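Long-range contact in beta 1-3 glucanase (Clostridium beijerinckii NCIMB 8052, PDB 5H4E), which probably hydrolyses beta-1,3-glucans as a glycoside hydrolase family 64 domain: residues Y229-T243 against A306-W318. Sequence-based numbering, arbitrary orientation.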
loop_
_atom_site.group_PDB
_atom_site.type_symbol
_atom_site.label_atom_id
_atom_site.label_comp_id
_atom_site.label_asym_id
_atom_site.label_seq_id
_atom_site.Cartn_x
_atom_site.Cartn_y
_atom_site.Cartn_z
ATOM N N TYR A 229 -13.060 -19.052 -10.233
ATOM C CA TYR A 229 -14.037 -18.052 -9.783
ATOM C C TYR A 229 -14.165 -16.988 -10.850
ATOM O O TYR A 229 -15.275 -16.605 -11.221
ATOM C CB TYR A 229 -13.616 -17.457 -8.429
ATOM C CG TYR A 229 -14.497 -16.350 -7.847
ATOM C CD1 TYR A 229 -15.886 -16.479 -7.784
ATOM C CD2 TYR A 229 -13.926 -15.189 -7.326
ATOM C CE1 TYR A 229 -16.679 -15.475 -7.232
ATOM C CE2 TYR A 229 -14.715 -14.179 -6.771
ATOM C CZ TYR A 229 -16.093 -14.334 -6.726
ATOM O OH TYR A 229 -16.894 -13.341 -6.188
ATOM N N ILE A 230 -13.029 -16.525 -11.370
ATOM C CA ILE A 230 -13.036 -15.558 -12.462
ATOM C C ILE A 230 -13.836 -16.089 -13.651
ATOM O O ILE A 230 -14.671 -15.380 -14.209
ATOM C CB ILE A 230 -11.590 -15.208 -12.909
ATOM C CG1 ILE A 230 -10.919 -14.322 -11.857
ATOM C CG2 ILE A 230 -11.597 -14.476 -14.235
ATOM C CD1 ILE A 230 -9.419 -14.339 -11.940
ATOM N N ASN A 231 -13.581 -17.344 -14.011
ATOM C CA ASN A 231 -14.299 -18.009 -15.096
ATOM C C ASN A 231 -15.807 -18.040 -14.849
ATOM O O ASN A 231 -16.582 -17.689 -15.745
ATOM C CB ASN A 231 -13.771 -19.436 -15.300
ATOM C CG ASN A 231 -12.399 -19.463 -15.978
ATOM O OD1 ASN A 231 -12.065 -18.567 -16.741
ATOM N ND2 ASN A 231 -11.613 -20.504 -15.704
ATOM N N ASP A 232 -16.211 -18.442 -13.640
ATOM C CA ASP A 232 -17.636 -18.526 -13.291
ATOM C C ASP A 232 -18.294 -17.169 -13.429
ATOM O O ASP A 232 -19.389 -17.046 -13.989
ATOM C CB ASP A 232 -17.839 -19.038 -11.857
ATOM C CG ASP A 232 -17.505 -20.498 -11.704
ATOM O OD1 ASP A 232 -17.436 -21.201 -12.730
ATOM O OD2 ASP A 232 -17.327 -20.944 -10.552
ATOM N N VAL A 233 -17.613 -16.151 -12.904
ATOM C CA VAL A 233 -18.138 -14.793 -12.890
ATOM C C VAL A 233 -18.281 -14.223 -14.300
ATOM O O VAL A 233 -19.321 -13.647 -14.644
ATOM C CB VAL A 233 -17.243 -13.858 -12.020
ATOM C CG1 VAL A 233 -17.562 -12.388 -12.287
ATOM C CG2 VAL A 233 -17.422 -14.195 -10.545
ATOM N N TYR A 234 -17.254 -14.383 -15.130
ATOM C CA TYR A 234 -17.382 -13.929 -16.520
ATOM C C TYR A 234 -18.453 -14.706 -17.318
ATOM O O TYR A 234 -19.143 -14.132 -18.166
ATOM C CB TYR A 234 -16.030 -14.008 -17.222
ATOM C CG TYR A 234 -15.275 -12.710 -17.138
ATOM C CD1 TYR A 234 -14.995 -12.120 -15.903
ATOM C CD2 TYR A 234 -14.858 -12.053 -18.288
ATOM C CE1 TYR A 234 -14.294 -10.910 -15.827
ATOM C CE2 TYR A 234 -14.165 -10.851 -18.220
ATOM C CZ TYR A 234 -13.886 -10.286 -16.993
ATOM O OH TYR A 234 -13.199 -9.096 -16.945
ATOM N N SER A 235 -18.602 -15.992 -17.023
ATOM C CA SER A 235 -19.618 -16.823 -17.669
ATOM C C SER A 235 -21.016 -16.371 -17.247
ATOM O O SER A 235 -21.922 -16.214 -18.078
ATOM C CB SER A 235 -19.386 -18.296 -17.319
ATOM O OG SER A 235 -20.390 -19.144 -17.858
ATOM N N TYR A 236 -21.175 -16.137 -15.947
ATOM C CA TYR A 236 -22.436 -15.680 -15.387
ATOM C C TYR A 236 -22.882 -14.351 -15.997
ATOM O O TYR A 236 -24.018 -14.232 -16.453
ATOM C CB TYR A 236 -22.319 -15.556 -13.860
ATOM C CG TYR A 236 -23.626 -15.211 -13.189
ATOM C CD1 TYR A 236 -24.584 -16.198 -12.950
ATOM C CD2 TYR A 236 -23.915 -13.900 -12.815
ATOM C CE1 TYR A 236 -25.798 -15.885 -12.345
ATOM C CE2 TYR A 236 -25.129 -13.574 -12.203
ATOM C CZ TYR A 236 -26.061 -14.572 -11.970
ATOM O OH TYR A 236 -27.262 -14.253 -11.374
ATOM N N TYR A 237 -21.979 -13.366 -16.032
ATOM C CA TYR A 237 -22.330 -12.014 -16.454
ATOM C C TYR A 237 -22.346 -11.860 -17.979
ATOM O O TYR A 237 -22.574 -10.770 -18.494
ATOM C CB TYR A 237 -21.379 -10.983 -15.803
ATOM C CG TYR A 237 -21.740 -10.696 -14.349
ATOM C CD1 TYR A 237 -23.038 -10.333 -14.001
ATOM C CD2 TYR A 237 -20.807 -10.849 -13.324
ATOM C CE1 TYR A 237 -23.393 -10.097 -12.682
ATOM C CE2 TYR A 237 -21.152 -10.605 -11.996
ATOM C CZ TYR A 237 -22.449 -10.228 -11.684
ATOM O OH TYR A 237 -22.823 -9.990 -10.384
ATOM N N ALA A 238 -22.134 -12.954 -18.700
ATOM C CA ALA A 238 -22.394 -12.950 -20.138
ATOM C C ALA A 238 -23.892 -12.801 -20.402
ATOM O O ALA A 238 -24.302 -12.210 -21.400
ATOM C CB ALA A 238 -21.864 -14.209 -20.785
ATOM N N THR A 239 -24.712 -13.320 -19.492
ATOM C CA THR A 239 -26.155 -13.274 -19.683
ATOM C C THR A 239 -26.920 -12.643 -18.517
ATOM O O THR A 239 -28.147 -12.597 -18.533
ATOM C CB THR A 239 -26.705 -14.680 -19.929
ATOM O OG1 THR A 239 -26.318 -15.540 -18.850
ATOM C CG2 THR A 239 -26.144 -15.245 -21.221
ATOM N N HIS A 240 -26.206 -12.173 -17.501
ATOM C CA HIS A 240 -26.824 -11.410 -16.425
ATOM C C HIS A 240 -26.165 -10.040 -16.325
ATOM O O HIS A 240 -25.044 -9.861 -16.787
ATOM C CB HIS A 240 -26.726 -12.151 -15.087
ATOM C CG HIS A 240 -27.366 -13.504 -15.099
ATOM N ND1 HIS A 240 -26.735 -14.620 -15.603
ATOM C CD2 HIS A 240 -28.594 -13.917 -14.699
ATOM C CE1 HIS A 240 -27.538 -15.665 -15.504
ATOM N NE2 HIS A 240 -28.671 -15.266 -14.956
ATOM N N GLU A 241 -26.869 -9.080 -15.731
ATOM C CA GLU A 241 -26.328 -7.736 -15.536
ATOM C C GLU A 241 -25.671 -7.598 -14.175
ATOM O O GLU A 241 -26.199 -8.071 -13.162
ATOM C CB GLU A 241 -27.416 -6.665 -15.669
ATOM C CG GLU A 241 -27.842 -6.357 -17.098
ATOM C CD GLU A 241 -26.763 -5.642 -17.899
ATOM O OE1 GLU A 241 -26.319 -4.544 -17.483
ATOM O OE2 GLU A 241 -26.380 -6.174 -18.961
ATOM N N LEU A 242 -24.513 -6.952 -14.167
ATOM C CA LEU A 242 -23.855 -6.535 -12.937
ATOM C C LEU A 242 -24.158 -5.065 -12.740
ATOM O O LEU A 242 -23.666 -4.221 -13.485
ATOM C CB LEU A 242 -22.344 -6.777 -13.020
ATOM C CG LEU A 242 -21.440 -6.217 -11.924
ATOM C CD1 LEU A 242 -21.956 -6.607 -10.575
ATOM C CD2 LEU A 242 -20.037 -6.775 -12.112
ATOM N N THR A 243 -24.977 -4.753 -11.750
ATOM C CA THR A 243 -25.385 -3.377 -11.529
ATOM C C THR A 243 -25.011 -2.913 -10.141
ATOM O O THR A 243 -25.353 -3.566 -9.151
ATOM C CB THR A 243 -26.890 -3.208 -11.723
ATOM O OG1 THR A 243 -27.243 -3.681 -13.030
ATOM C CG2 THR A 243 -27.287 -1.746 -11.580
ATOM N N ALA A 306 -14.039 -6.367 -5.629
ATOM C CA ALA A 306 -15.104 -7.362 -5.436
ATOM C C ALA A 306 -14.583 -8.787 -5.658
ATOM O O ALA A 306 -15.016 -9.740 -4.990
ATOM C CB ALA A 306 -16.285 -7.067 -6.365
ATOM N N PHE A 307 -13.641 -8.938 -6.582
ATOM C CA PHE A 307 -12.977 -10.224 -6.738
ATOM C C PHE A 307 -12.215 -10.594 -5.481
ATOM O O PHE A 307 -12.413 -11.685 -4.951
ATOM C CB PHE A 307 -12.048 -10.223 -7.949
ATOM C CG PHE A 307 -12.733 -10.636 -9.221
ATOM C CD1 PHE A 307 -13.221 -11.926 -9.368
ATOM C CD2 PHE A 307 -12.887 -9.740 -10.273
ATOM C CE1 PHE A 307 -13.857 -12.319 -10.548
ATOM C CE2 PHE A 307 -13.533 -10.131 -11.450
ATOM C CZ PHE A 307 -14.000 -11.420 -11.579
ATOM N N ASN A 308 -11.373 -9.693 -4.975
ATOM C CA ASN A 308 -10.634 -9.987 -3.749
ATOM C C ASN A 308 -11.532 -10.330 -2.561
ATOM O O ASN A 308 -11.182 -11.175 -1.726
ATOM C CB ASN A 308 -9.740 -8.810 -3.364
ATOM C CG ASN A 308 -8.483 -8.760 -4.194
ATOM O OD1 ASN A 308 -7.522 -9.475 -3.921
ATOM N ND2 ASN A 308 -8.499 -7.952 -5.241
ATOM N N ARG A 309 -12.684 -9.671 -2.500
ATOM C CA ARG A 309 -13.622 -9.833 -1.387
ATOM C C ARG A 309 -14.634 -10.958 -1.628
ATOM O O ARG A 309 -15.447 -11.258 -0.744
ATOM C CB ARG A 309 -14.360 -8.510 -1.131
ATOM C CG ARG A 309 -13.455 -7.391 -0.593
ATOM C CD ARG A 309 -14.103 -6.007 -0.724
ATOM N NE ARG A 309 -13.256 -4.960 -0.154
ATOM C CZ ARG A 309 -13.444 -3.655 -0.339
ATOM N NH1 ARG A 309 -14.446 -3.221 -1.103
ATOM N NH2 ARG A 309 -12.614 -2.778 0.224
ATOM N N HIS A 310 -14.540 -11.592 -2.801
ATOM C CA HIS A 310 -15.465 -12.637 -3.268
ATOM C C HIS A 310 -16.932 -12.196 -3.139
ATOM O O HIS A 310 -17.730 -12.841 -2.470
ATOM C CB HIS A 310 -15.233 -13.961 -2.511
ATOM C CG HIS A 310 -15.855 -15.162 -3.169
ATOM N ND1 HIS A 310 -15.105 -16.183 -3.718
ATOM C CD2 HIS A 310 -17.154 -15.520 -3.341
ATOM C CE1 HIS A 310 -15.912 -17.111 -4.208
ATOM N NE2 HIS A 310 -17.159 -16.734 -3.991
ATOM N N VAL A 311 -17.286 -11.098 -3.799
ATOM C CA VAL A 311 -18.667 -10.626 -3.819
ATOM C C VAL A 311 -19.084 -10.162 -5.219
ATOM O O VAL A 311 -20.048 -9.404 -5.361
ATOM C CB VAL A 311 -18.904 -9.462 -2.814
ATOM C CG1 VAL A 311 -18.989 -9.988 -1.377
ATOM C CG2 VAL A 311 -17.826 -8.374 -2.956
ATOM N N MET A 312 -18.370 -10.633 -6.245
ATOM C CA MET A 312 -18.666 -10.245 -7.625
ATOM C C MET A 312 -20.109 -10.590 -8.016
ATOM O O MET A 312 -20.710 -9.920 -8.854
ATOM C CB MET A 312 -17.670 -10.904 -8.592
ATOM C CG MET A 312 -16.415 -10.042 -8.855
ATOM S SD MET A 312 -16.824 -8.444 -9.601
ATOM C CE MET A 312 -17.187 -8.908 -11.305
ATOM N N LEU A 313 -20.673 -11.613 -7.387
ATOM C CA LEU A 313 -22.057 -12.001 -7.689
ATOM C C LEU A 313 -23.090 -11.334 -6.779
ATOM O O LEU A 313 -24.275 -11.656 -6.850
ATOM C CB LEU A 313 -22.200 -13.522 -7.603
ATOM C CG LEU A 313 -21.291 -14.272 -8.577
ATOM C CD1 LEU A 313 -21.308 -15.769 -8.346
ATOM C CD2 LEU A 313 -21.658 -13.950 -10.018
ATOM N N ASP A 314 -22.651 -10.415 -5.924
ATOM C CA ASP A 314 -23.572 -9.729 -5.009
ATOM C C ASP A 314 -23.284 -8.232 -4.947
ATOM O O ASP A 314 -22.900 -7.716 -3.890
ATOM C CB ASP A 314 -23.480 -10.346 -3.601
ATOM C CG ASP A 314 -24.585 -9.862 -2.658
ATOM O OD1 ASP A 314 -25.593 -9.285 -3.120
ATOM O OD2 ASP A 314 -24.452 -10.087 -1.441
ATOM N N PRO A 315 -23.463 -7.525 -6.076
ATOM C CA PRO A 315 -23.161 -6.084 -6.119
ATOM C C PRO A 315 -23.940 -5.229 -5.109
ATOM O O PRO A 315 -23.412 -4.207 -4.670
ATOM C CB PRO A 315 -23.543 -5.687 -7.549
ATOM C CG PRO A 315 -24.513 -6.741 -7.993
ATOM C CD PRO A 315 -24.004 -8.010 -7.358
ATOM N N ALA A 316 -25.154 -5.626 -4.735
ATOM C CA ALA A 316 -25.914 -4.845 -3.755
ATOM C C ALA A 316 -25.155 -4.696 -2.430
ATOM O O ALA A 316 -25.392 -3.756 -1.677
ATOM C CB ALA A 316 -27.283 -5.478 -3.509
ATOM N N HIS A 317 -24.227 -5.611 -2.161
ATOM C CA HIS A 317 -23.535 -5.638 -0.872
ATOM C C HIS A 317 -22.046 -5.336 -0.975
ATOM O O HIS A 317 -21.275 -5.634 -0.056
ATOM C CB HIS A 317 -23.743 -6.995 -0.203
ATOM C CG HIS A 317 -25.149 -7.213 0.269
ATOM N ND1 HIS A 317 -25.880 -8.335 -0.059
ATOM C CD2 HIS A 317 -25.965 -6.440 1.028
ATOM C CE1 HIS A 317 -27.084 -8.247 0.484
ATOM N NE2 HIS A 317 -27.158 -7.111 1.154
ATOM N N TRP A 318 -21.646 -4.711 -2.076
ATOM C CA TRP A 318 -20.254 -4.331 -2.252
ATOM C C TRP A 318 -19.781 -3.357 -1.167
ATOM O O TRP A 318 -18.589 -3.270 -0.886
ATOM C CB TRP A 318 -20.049 -3.730 -3.642
ATOM C CG TRP A 318 -19.934 -4.775 -4.714
ATOM C CD1 TRP A 318 -20.083 -6.128 -4.564
ATOM C CD2 TRP A 318 -19.615 -4.556 -6.087
ATOM N NE1 TRP A 318 -19.884 -6.762 -5.768
ATOM C CE2 TRP A 318 -19.599 -5.819 -6.721
ATOM C CE3 TRP A 318 -19.342 -3.414 -6.843
ATOM C CZ2 TRP A 318 -19.324 -5.972 -8.080
ATOM C CZ3 TRP A 318 -19.070 -3.563 -8.195
ATOM C CH2 TRP A 318 -19.051 -4.835 -8.798
HETATM O O HOH W 1 -19.628 -13.879 -5.378
#
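Tyr229 lies flat against His310 and also meets Phe307. The Tyr229 and His310 rings form an offset stack, with centroids 3.8 Å apart. Their planes are at 4°. His310 ND1 is hydrogen-bonded to Pro329 O. Phe307 points an edge at the Tyr229 ring in an offset edge-to-face pair, with planes at 82°. CG of Tyr229 is anti to the backbone N (chi1 177°), which carries the ring away from its helix to the turn after helix 294-309. That helix ends in a Schellman motif, with His310 at positive phi. There Met312 N donates to Tyr229 OH (3.1 Å). A water links the same hydroxyl to Leu313 N.

The tight part is mostly apolar. Phe307 is a knob in a hole made by Tyr229, Ile230, Val233 and Tyr234. Met312, bent at chi2 and chi3, lays CG over the centre of the Phe307 ring and brings CE to Val233 CG1 (3.6 Å) and Leu242 CD2 (3.7 Å). The polar element here is Tyr237 OH, which donates to Met312 O (2.6 Å), in the carbonyl plane and on a lone pair. Leu242 CD1 touches both Pro315 CB (3.5 Å) and Trp318 CZ2 (3.7 Å).

The side toward solvent is more open: Leu313 and Tyr236 are both exposed and meet through one methyl, CD2 of Leu313, which lies 3.6 Å from Tyr236 CD2.

The contact thus joins helix 227-236 and strand 242-246 to the end of helix 294-309 and the loop after it. Val282 of helix 279-284 touches both Ile230 and Phe307, and Val255 of strand 249-256 packs on Tyr234 and Tyr237.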